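Long-range contacts in transcriptional regulatory protein FixJ (PDB 1DCK), which activates transcription of nitrogen-fixation genes in Sinorhizobium meliloti once its receiver domain, the part described here, has been switched on by FixL: residues H7-E12 and G49-D54; Q34-F39 and L55-M60. The protein carries 2 engineered substitutions. One frame throughout, in Å; residues are numbered along the deposited sequence.

Contact 1 of 2, residues H7-E12 and G49-D54; sequences HIVDDE and GVLVTD. With MN (manganese (II) ion), chain C.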
ATOM      1  N   HIS A   7      -4.250  -0.199   4.911  1.00 12.51           N
ATOM      2  CA  HIS A   7      -5.145  -0.305   3.744  1.00 12.93           C
ATOM      3  C   HIS A   7      -4.438  -1.073   2.633  1.00 12.39           C
ATOM      4  O   HIS A   7      -3.295  -0.770   2.261  1.00 14.15           O
ATOM      5  CB  HIS A   7      -5.593   1.104   3.275  1.00 12.66           C
ATOM      6  CG  HIS A   7      -6.359   1.855   4.318  1.00 11.55           C
ATOM      7  ND1 HIS A   7      -7.720   1.722   4.486  1.00 13.14           N
ATOM      8  CD2 HIS A   7      -5.933   2.650   5.332  1.00 11.88           C
ATOM      9  CE1 HIS A   7      -8.099   2.389   5.560  1.00 11.36           C
ATOM     10  NE2 HIS A   7      -7.031   2.961   6.096  1.00 11.67           N
ATOM     11  N   ILE A   8      -5.082  -2.111   2.145  1.00 12.18           N
ATOM     12  CA  ILE A   8      -4.481  -2.949   1.120  1.00 13.31           C
ATOM     13  C   ILE A   8      -5.217  -2.823  -0.229  1.00 15.86           C
ATOM     14  O   ILE A   8      -6.444  -2.830  -0.288  1.00 13.66           O
ATOM     15  CB  ILE A   8      -4.504  -4.435   1.568  1.00 15.72           C
ATOM     16  CG1 ILE A   8      -3.753  -4.593   2.905  1.00 15.26           C
ATOM     17  CG2 ILE A   8      -3.891  -5.356   0.478  1.00 15.15           C
ATOM     18  CD1 ILE A   8      -3.917  -5.953   3.480  1.00 18.21           C
ATOM     19  N   VAL A   9      -4.442  -2.670  -1.305  1.00 17.91           N
ATOM     20  CA  VAL A   9      -4.999  -2.583  -2.651  1.00 20.24           C
ATOM     21  C   VAL A   9      -4.202  -3.536  -3.538  1.00 22.89           C
ATOM     22  O   VAL A   9      -2.964  -3.468  -3.570  1.00 21.25           O
ATOM     23  CB  VAL A   9      -4.850  -1.178  -3.269  1.00 21.51           C
ATOM     24  CG1 VAL A   9      -5.417  -1.190  -4.680  1.00 22.97           C
ATOM     25  CG2 VAL A   9      -5.512  -0.117  -2.434  1.00 20.58           C
ATOM     26  N   ASP A  10      -4.910  -4.433  -4.223  1.00 25.38           N
ATOM     27  CA  ASP A  10      -4.306  -5.396  -5.150  1.00 30.80           C
ATOM     28  C   ASP A  10      -5.353  -5.759  -6.205  1.00 31.71           C
ATOM     29  O   ASP A  10      -6.540  -5.791  -5.912  1.00 31.63           O
ATOM     30  CB  ASP A  10      -3.872  -6.668  -4.412  1.00 33.80           C
ATOM     31  CG  ASP A  10      -2.795  -7.454  -5.160  1.00 37.60           C
ATOM     32  OD1 ASP A  10      -2.780  -7.493  -6.421  1.00 39.10           O
ATOM     33  OD2 ASP A  10      -1.930  -8.022  -4.462  1.00 40.42           O
ATOM     34  N   ASP A  11      -4.917  -5.999  -7.436  1.00 34.25           N
ATOM     35  CA  ASP A  11      -5.857  -6.368  -8.495  1.00 35.74           C
ATOM     36  C   ASP A  11      -6.211  -7.855  -8.401  1.00 35.55           C
ATOM     37  O   ASP A  11      -7.326  -8.234  -8.730  1.00 34.89           O
ATOM     38  CB  ASP A  11      -5.296  -6.031  -9.878  1.00 38.11           C
ATOM     39  CG  ASP A  11      -4.116  -6.894 -10.251  1.00 39.66           C
ATOM     40  OD1 ASP A  11      -3.046  -6.726  -9.628  1.00 41.30           O
ATOM     41  OD2 ASP A  11      -4.263  -7.739 -11.163  1.00 40.03           O
ATOM     42  N   GLU A  12      -5.260  -8.684  -7.952  1.00 35.74           N
ATOM     43  CA  GLU A  12      -5.496 -10.126  -7.793  1.00 36.86           C
ATOM     44  C   GLU A  12      -6.103 -10.381  -6.410  1.00 37.51           C
ATOM     45  O   GLU A  12      -5.420 -10.201  -5.396  1.00 38.10           O
ATOM     46  CB  GLU A  12      -4.186 -10.929  -7.884  1.00 36.83           C
ATOM     47  CG  GLU A  12      -3.282 -10.643  -9.089  1.00 39.44           C
ATOM     48  CD  GLU A  12      -2.092 -11.617  -9.188  1.00 41.30           C
ATOM     49  OE1 GLU A  12      -0.921 -11.168  -9.110  1.00 40.92           O
ATOM     50  OE2 GLU A  12      -2.331 -12.840  -9.351  1.00 41.58           O
ATOM     51  N   GLY A  49      -3.938   6.207   8.673  1.00 20.26           N
ATOM     52  CA  GLY A  49      -3.865   5.009   7.845  1.00 19.91           C
ATOM     53  C   GLY A  49      -2.634   4.936   6.962  1.00 19.63           C
ATOM     54  O   GLY A  49      -2.121   5.967   6.525  1.00 20.80           O
ATOM     55  N   VAL A  50      -2.163   3.714   6.716  1.00 17.31           N
ATOM     56  CA  VAL A  50      -1.004   3.447   5.861  1.00 18.11           C
ATOM     57  C   VAL A  50      -1.551   2.662   4.649  1.00 17.58           C
ATOM     58  O   VAL A  50      -2.494   1.880   4.797  1.00 17.03           O
ATOM     59  CB  VAL A  50       0.061   2.576   6.629  1.00 16.88           C
ATOM     60  CG1 VAL A  50       1.072   1.979   5.687  1.00 19.98           C
ATOM     61  CG2 VAL A  50       0.808   3.446   7.663  1.00 19.16           C
ATOM     62  N   LEU A  51      -0.960   2.849   3.478  1.00 14.93           N
ATOM     63  CA  LEU A  51      -1.401   2.131   2.275  1.00 16.43           C
ATOM     64  C   LEU A  51      -0.340   1.143   1.758  1.00 15.63           C
ATOM     65  O   LEU A  51       0.837   1.464   1.711  1.00 16.42           O
ATOM     66  CB  LEU A  51      -1.722   3.127   1.160  1.00 17.89           C
ATOM     67  CG  LEU A  51      -1.925   2.590  -0.267  1.00 17.73           C
ATOM     68  CD1 LEU A  51      -3.196   1.758  -0.355  1.00 16.57           C
ATOM     69  CD2 LEU A  51      -2.017   3.794  -1.222  1.00 19.26           C
ATOM     70  N   VAL A  52      -0.760  -0.072   1.439  1.00 15.11           N
ATOM     71  CA  VAL A  52       0.131  -1.061   0.863  1.00 15.59           C
ATOM     72  C   VAL A  52      -0.563  -1.367  -0.465  1.00 17.91           C
ATOM     73  O   VAL A  52      -1.664  -1.935  -0.489  1.00 14.48           O
ATOM     74  CB  VAL A  52       0.233  -2.346   1.699  1.00 15.01           C
ATOM     75  CG1 VAL A  52       1.200  -3.331   1.017  1.00 15.26           C
ATOM     76  CG2 VAL A  52       0.778  -2.012   3.091  1.00 17.10           C
ATOM     77  N   THR A  53       0.045  -0.927  -1.565  1.00 17.88           N
ATOM     78  CA  THR A  53      -0.566  -1.147  -2.873  1.00 21.50           C
ATOM     79  C   THR A  53       0.286  -1.888  -3.870  1.00 23.59           C
ATOM     80  O   THR A  53       1.516  -1.835  -3.830  1.00 23.63           O
ATOM     81  CB  THR A  53      -1.040   0.192  -3.535  1.00 22.56           C
ATOM     82  OG1 THR A  53      -1.457  -0.067  -4.885  1.00 25.48           O
ATOM     83  CG2 THR A  53       0.061   1.208  -3.568  1.00 21.45           C
ATOM     84  N   ASP A  54      -0.375  -2.629  -4.751  1.00 27.26           N
ATOM     85  CA  ASP A  54       0.360  -3.322  -5.786  1.00 28.95           C
ATOM     86  C   ASP A  54       0.659  -2.276  -6.879  1.00 30.75           C
ATOM     87  O   ASP A  54      -0.044  -1.263  -6.982  1.00 30.42           O
ATOM     88  CB  ASP A  54      -0.455  -4.479  -6.331  1.00 31.57           C
ATOM     89  CG  ASP A  54       0.332  -5.321  -7.301  1.00 32.36           C
ATOM     90  OD1 ASP A  54       0.093  -5.145  -8.499  1.00 33.10           O
ATOM     91  OD2 ASP A  54       1.223  -6.107  -6.879  1.00 34.06           O
TER
HETATM   92 MN    MN C1001      -0.691  -6.934 -10.111  1.00 42.51          MN
HETATM   93  O   HOH W   1       0.907  -8.017  -5.194  1.00 28.23           O
HETATM   94  O   HOH W   2      -0.715  -8.539  -8.173  1.00 37.94           O

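Contact 2 of 2, residues Q34-F39 and L55-M60; sequences QSAEAF and LRMPDM. With MN (manganese (II) ion), chain C.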
ATOM      1  N   GLN A  34     -11.371  -3.220  -2.808  1.00 27.52           N
ATOM      2  CA  GLN A  34     -11.627  -3.970  -4.047  1.00 30.74           C
ATOM      3  C   GLN A  34     -10.774  -3.538  -5.252  1.00 30.14           C
ATOM      4  O   GLN A  34     -10.460  -4.353  -6.122  1.00 32.64           O
ATOM      5  CB  GLN A  34     -13.121  -3.884  -4.400  1.00 34.13           C
ATOM      6  CG  GLN A  34     -13.659  -5.040  -5.246  1.00 40.09           C
ATOM      7  CD  GLN A  34     -13.768  -6.363  -4.495  1.00 43.54           C
ATOM      8  OE1 GLN A  34     -14.280  -7.354  -5.034  1.00 46.66           O
ATOM      9  NE2 GLN A  34     -13.307  -6.385  -3.246  1.00 44.69           N
ATOM     10  N   SER A  35     -10.369  -2.278  -5.283  1.00 28.46           N
ATOM     11  CA  SER A  35      -9.572  -1.762  -6.388  1.00 26.07           C
ATOM     12  C   SER A  35      -9.000  -0.402  -6.037  1.00 24.97           C
ATOM     13  O   SER A  35      -9.444   0.233  -5.077  1.00 24.62           O
ATOM     14  CB  SER A  35     -10.459  -1.572  -7.611  1.00 26.30           C
ATOM     15  OG  SER A  35     -11.340  -0.492  -7.379  1.00 24.84           O
ATOM     16  N   ALA A  36      -8.054   0.062  -6.853  1.00 23.27           N
ATOM     17  CA  ALA A  36      -7.435   1.367  -6.662  1.00 23.49           C
ATOM     18  C   ALA A  36      -8.487   2.469  -6.676  1.00 22.24           C
ATOM     19  O   ALA A  36      -8.426   3.395  -5.876  1.00 22.11           O
ATOM     20  CB  ALA A  36      -6.378   1.623  -7.741  1.00 21.03           C
ATOM     21  N   GLU A  37      -9.445   2.377  -7.597  1.00 23.61           N
ATOM     22  CA  GLU A  37     -10.519   3.377  -7.686  1.00 24.68           C
ATOM     23  C   GLU A  37     -11.341   3.444  -6.410  1.00 22.67           C
ATOM     24  O   GLU A  37     -11.745   4.529  -5.990  1.00 22.40           O
ATOM     25  CB  GLU A  37     -11.488   3.070  -8.840  1.00 27.21           C
ATOM     26  CG  GLU A  37     -10.988   3.433 -10.200  1.00 32.57           C
ATOM     27  CD  GLU A  37      -9.976   2.458 -10.770  1.00 36.11           C
ATOM     28  OE1 GLU A  37      -9.438   2.770 -11.854  1.00 38.59           O
ATOM     29  OE2 GLU A  37      -9.722   1.380 -10.167  1.00 40.34           O
ATOM     30  N   ALA A  38     -11.583   2.283  -5.797  1.00 21.95           N
ATOM     31  CA  ALA A  38     -12.374   2.233  -4.571  1.00 22.27           C
ATOM     32  C   ALA A  38     -11.613   2.875  -3.410  1.00 21.51           C
ATOM     33  O   ALA A  38     -12.201   3.557  -2.570  1.00 20.84           O
ATOM     34  CB  ALA A  38     -12.767   0.787  -4.239  1.00 20.95           C
ATOM     35  N   PHE A  39     -10.304   2.663  -3.368  1.00 20.20           N
ATOM     36  CA  PHE A  39      -9.513   3.246  -2.298  1.00 20.33           C
ATOM     37  C   PHE A  39      -9.451   4.766  -2.467  1.00 18.82           C
ATOM     38  O   PHE A  39      -9.509   5.520  -1.487  1.00 19.48           O
ATOM     39  CB  PHE A  39      -8.097   2.666  -2.263  1.00 17.59           C
ATOM     40  CG  PHE A  39      -7.221   3.309  -1.218  1.00 18.11           C
ATOM     41  CD1 PHE A  39      -7.388   3.000   0.126  1.00 16.88           C
ATOM     42  CD2 PHE A  39      -6.304   4.296  -1.573  1.00 18.08           C
ATOM     43  CE1 PHE A  39      -6.663   3.674   1.110  1.00 18.90           C
ATOM     44  CE2 PHE A  39      -5.574   4.969  -0.592  1.00 17.34           C
ATOM     45  CZ  PHE A  39      -5.760   4.657   0.748  1.00 19.04           C
ATOM     46  N   LEU A  55       1.716  -2.478  -7.660  1.00 31.78           N
ATOM     47  CA  LEU A  55       2.041  -1.506  -8.710  1.00 34.88           C
ATOM     48  C   LEU A  55       1.345  -1.837 -10.032  1.00 34.27           C
ATOM     49  O   LEU A  55       0.551  -1.037 -10.538  1.00 34.72           O
ATOM     50  CB  LEU A  55       3.551  -1.396  -8.924  1.00 36.09           C
ATOM     51  CG  LEU A  55       3.956  -0.079  -9.602  1.00 40.54           C
ATOM     52  CD1 LEU A  55       5.403   0.199  -9.278  1.00 42.80           C
ATOM     53  CD2 LEU A  55       3.722  -0.079 -11.128  1.00 41.88           C
ATOM     54  N   ARG A  56       1.658  -3.000 -10.594  1.00 34.06           N
ATOM     55  CA  ARG A  56       1.057  -3.406 -11.865  1.00 35.64           C
ATOM     56  C   ARG A  56      -0.413  -3.820 -11.734  1.00 35.24           C
ATOM     57  O   ARG A  56      -0.716  -4.955 -11.422  1.00 36.41           O
ATOM     58  CB  ARG A  56       1.883  -4.534 -12.511  1.00 35.67           C
ATOM     59  N   MET A  57      -1.319  -2.873 -11.946  1.00 36.58           N
ATOM     60  CA  MET A  57      -2.755  -3.135 -11.891  1.00 36.55           C
ATOM     61  C   MET A  57      -3.312  -2.468 -13.162  1.00 37.85           C
ATOM     62  O   MET A  57      -3.250  -1.251 -13.316  1.00 36.87           O
ATOM     63  CB  MET A  57      -3.381  -2.528 -10.625  1.00 36.60           C
ATOM     64  CG  MET A  57      -2.770  -3.006  -9.304  1.00 35.07           C
ATOM     65  SD  MET A  57      -3.674  -2.409  -7.835  1.00 34.62           S
ATOM     66  CE  MET A  57      -3.120  -0.587  -7.849  1.00 31.20           C
ATOM     67  N   PRO A  58      -3.807  -3.271 -14.111  1.00 39.64           N
ATOM     68  CA  PRO A  58      -4.366  -2.799 -15.385  1.00 40.57           C
ATOM     69  C   PRO A  58      -5.238  -1.531 -15.397  1.00 41.50           C
ATOM     70  O   PRO A  58      -4.916  -0.572 -16.119  1.00 41.69           O
ATOM     71  CB  PRO A  58      -5.091  -4.034 -15.930  1.00 41.62           C
ATOM     72  CG  PRO A  58      -5.160  -5.001 -14.740  1.00 42.45           C
ATOM     73  CD  PRO A  58      -3.874  -4.736 -14.034  1.00 40.61           C
ATOM     74  N   ASP A  59      -6.297  -1.500 -14.583  1.00 41.02           N
ATOM     75  CA  ASP A  59      -7.192  -0.340 -14.540  1.00 41.21           C
ATOM     76  C   ASP A  59      -6.485   0.943 -14.078  1.00 40.72           C
ATOM     77  O   ASP A  59      -6.533   1.968 -14.766  1.00 40.53           O
ATOM     78  CB  ASP A  59      -8.419  -0.641 -13.668  1.00 43.72           C
ATOM     79  CG  ASP A  59      -9.254  -1.820 -14.199  1.00 46.73           C
ATOM     80  OD1 ASP A  59     -10.154  -2.298 -13.467  1.00 47.11           O
ATOM     81  OD2 ASP A  59      -9.001  -2.281 -15.341  1.00 47.81           O
ATOM     82  N   MET A  60      -5.814   0.871 -12.929  1.00 38.40           N
ATOM     83  CA  MET A  60      -5.072   2.005 -12.377  1.00 35.09           C
ATOM     84  C   MET A  60      -3.837   1.444 -11.682  1.00 33.72           C
ATOM     85  O   MET A  60      -3.938   0.541 -10.847  1.00 33.01           O
ATOM     86  CB  MET A  60      -5.926   2.789 -11.379  1.00 36.62           C
ATOM     87  CG  MET A  60      -5.276   4.082 -10.868  1.00 36.73           C
ATOM     88  SD  MET A  60      -6.262   4.889  -9.601  1.00 36.56           S
ATOM     89  CE  MET A  60      -7.632   5.577 -10.625  1.00 37.28           C
TER
HETATM   90 MN    MN C1001      -0.691  -6.934 -10.111  1.00 42.51          MN
HETATM   91  O   HOH W   2      -0.715  -8.539  -8.173  1.00 37.94           O

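Contact 1 of 2, residues H7-E12 and G49-D54
The acidic metal site of the receiver domain forms where two neighbouring parallel strands of its CheY-like sheet, 5-9 and 49-54, end side by side, and D11 and D54 close it by sharing one manganese ion. D11 OD1 binds manganese at 2.4 Å and D54 OD1 at 2.5 Å, their carboxylate planes turned 44° apart; the backbone O of R56 and a water are also ligands. That water also lies within hydrogen-bonding distance of D10 OD1 and E12 OE1, so D10, a magnesium ligand of this protein, reaches the manganese here through the water. The D10 and D54 carboxylates stack with planes only 9° apart, and a second water bridges OD2 of each. D10 OD1 is further tied down by E12 N at 3.1 Å, which approaches from above the carboxylate plane and closes an Asx turn at the N-cap of helix 13-25. D54 is the predicted phosphorylation site. Behind the site the backbones pair from H7 N to V50 O (2.7 Å) through D54 N to V9 O (3.0 Å). V9 CG2, anti to the carbonyl carbon, meets L51 CD1 at 3.6 Å. Strands 29-33 and 78-82 flank the pair; I8 packs on helix 13-25, while on the other face L51 and T53 rest against helix 62-71.

Contact 2 of 2, residues Q34-F39 and L55-M60
A36 and E37, in the first turn of helix 36-42, meet M60 with two different surfaces, one a methyl and the other a carboxylate end. M60 reaches out with its CB-CG-SD part extended (chi1 -174°, chi2 -175°), which brings SD to 3.8 Å from A36 CB; the bend at its last torsion then turns the terminal methyl toward E37. The E37 side chain is itself bent at chi2 (77°) and runs at a slant to that of M60, its carboxylate lying beside the thioether chain: E37 OE1 is 3.5 Å from M60 CB and 3.6 Å from M60 CE. The acid thus meets carbon at both ends of the methionine. D59 adds only its CB, 4.0 Å from the same E37 OE1, while the two carboxylate groups stay apart. From another direction M57, also bent at its last torsion, puts its CE 3.9 Å from A36 CB, so the small alanine side chain is touched by both methionines. The segment 55-60 is the loop that follows the strand bearing the predicted phosphorylation site in this receiver fold, and it also supplies a metal ligand: R56 O binds manganese at 2.4 Å, while the R56 side chain is not modelled beyond CB. In segment 34-39, S35 is the N-cap of helix 36-42, with S35 OG accepting from A38 N at 3.2 Å. Helix 62-71 adjoins both segments, L65 touching A36 and N68 touching M60, and M57 also lies against D11 of the metal site.

How the contacts relate
From the N terminus the chain runs through 7-12, then helix 13-25 and strand 29-33, before reaching 34-39 at the start of helix 36-42. Strand 49-54 then returns to the sheet beside 7-12, closing the loop of contact 1; the chain passes straight into 55-60, which comes back to 34-39 and closes contact 2. The segments alternate, so the two loops cross rather than nest. Contact 1 joins strands within the sheet, and contact 2 ties the loop after strand 49-54 to the helix before it. Manganese and one of its waters belong to both, and the contacts touch directly where H7 meets F39 and V9 meets A36.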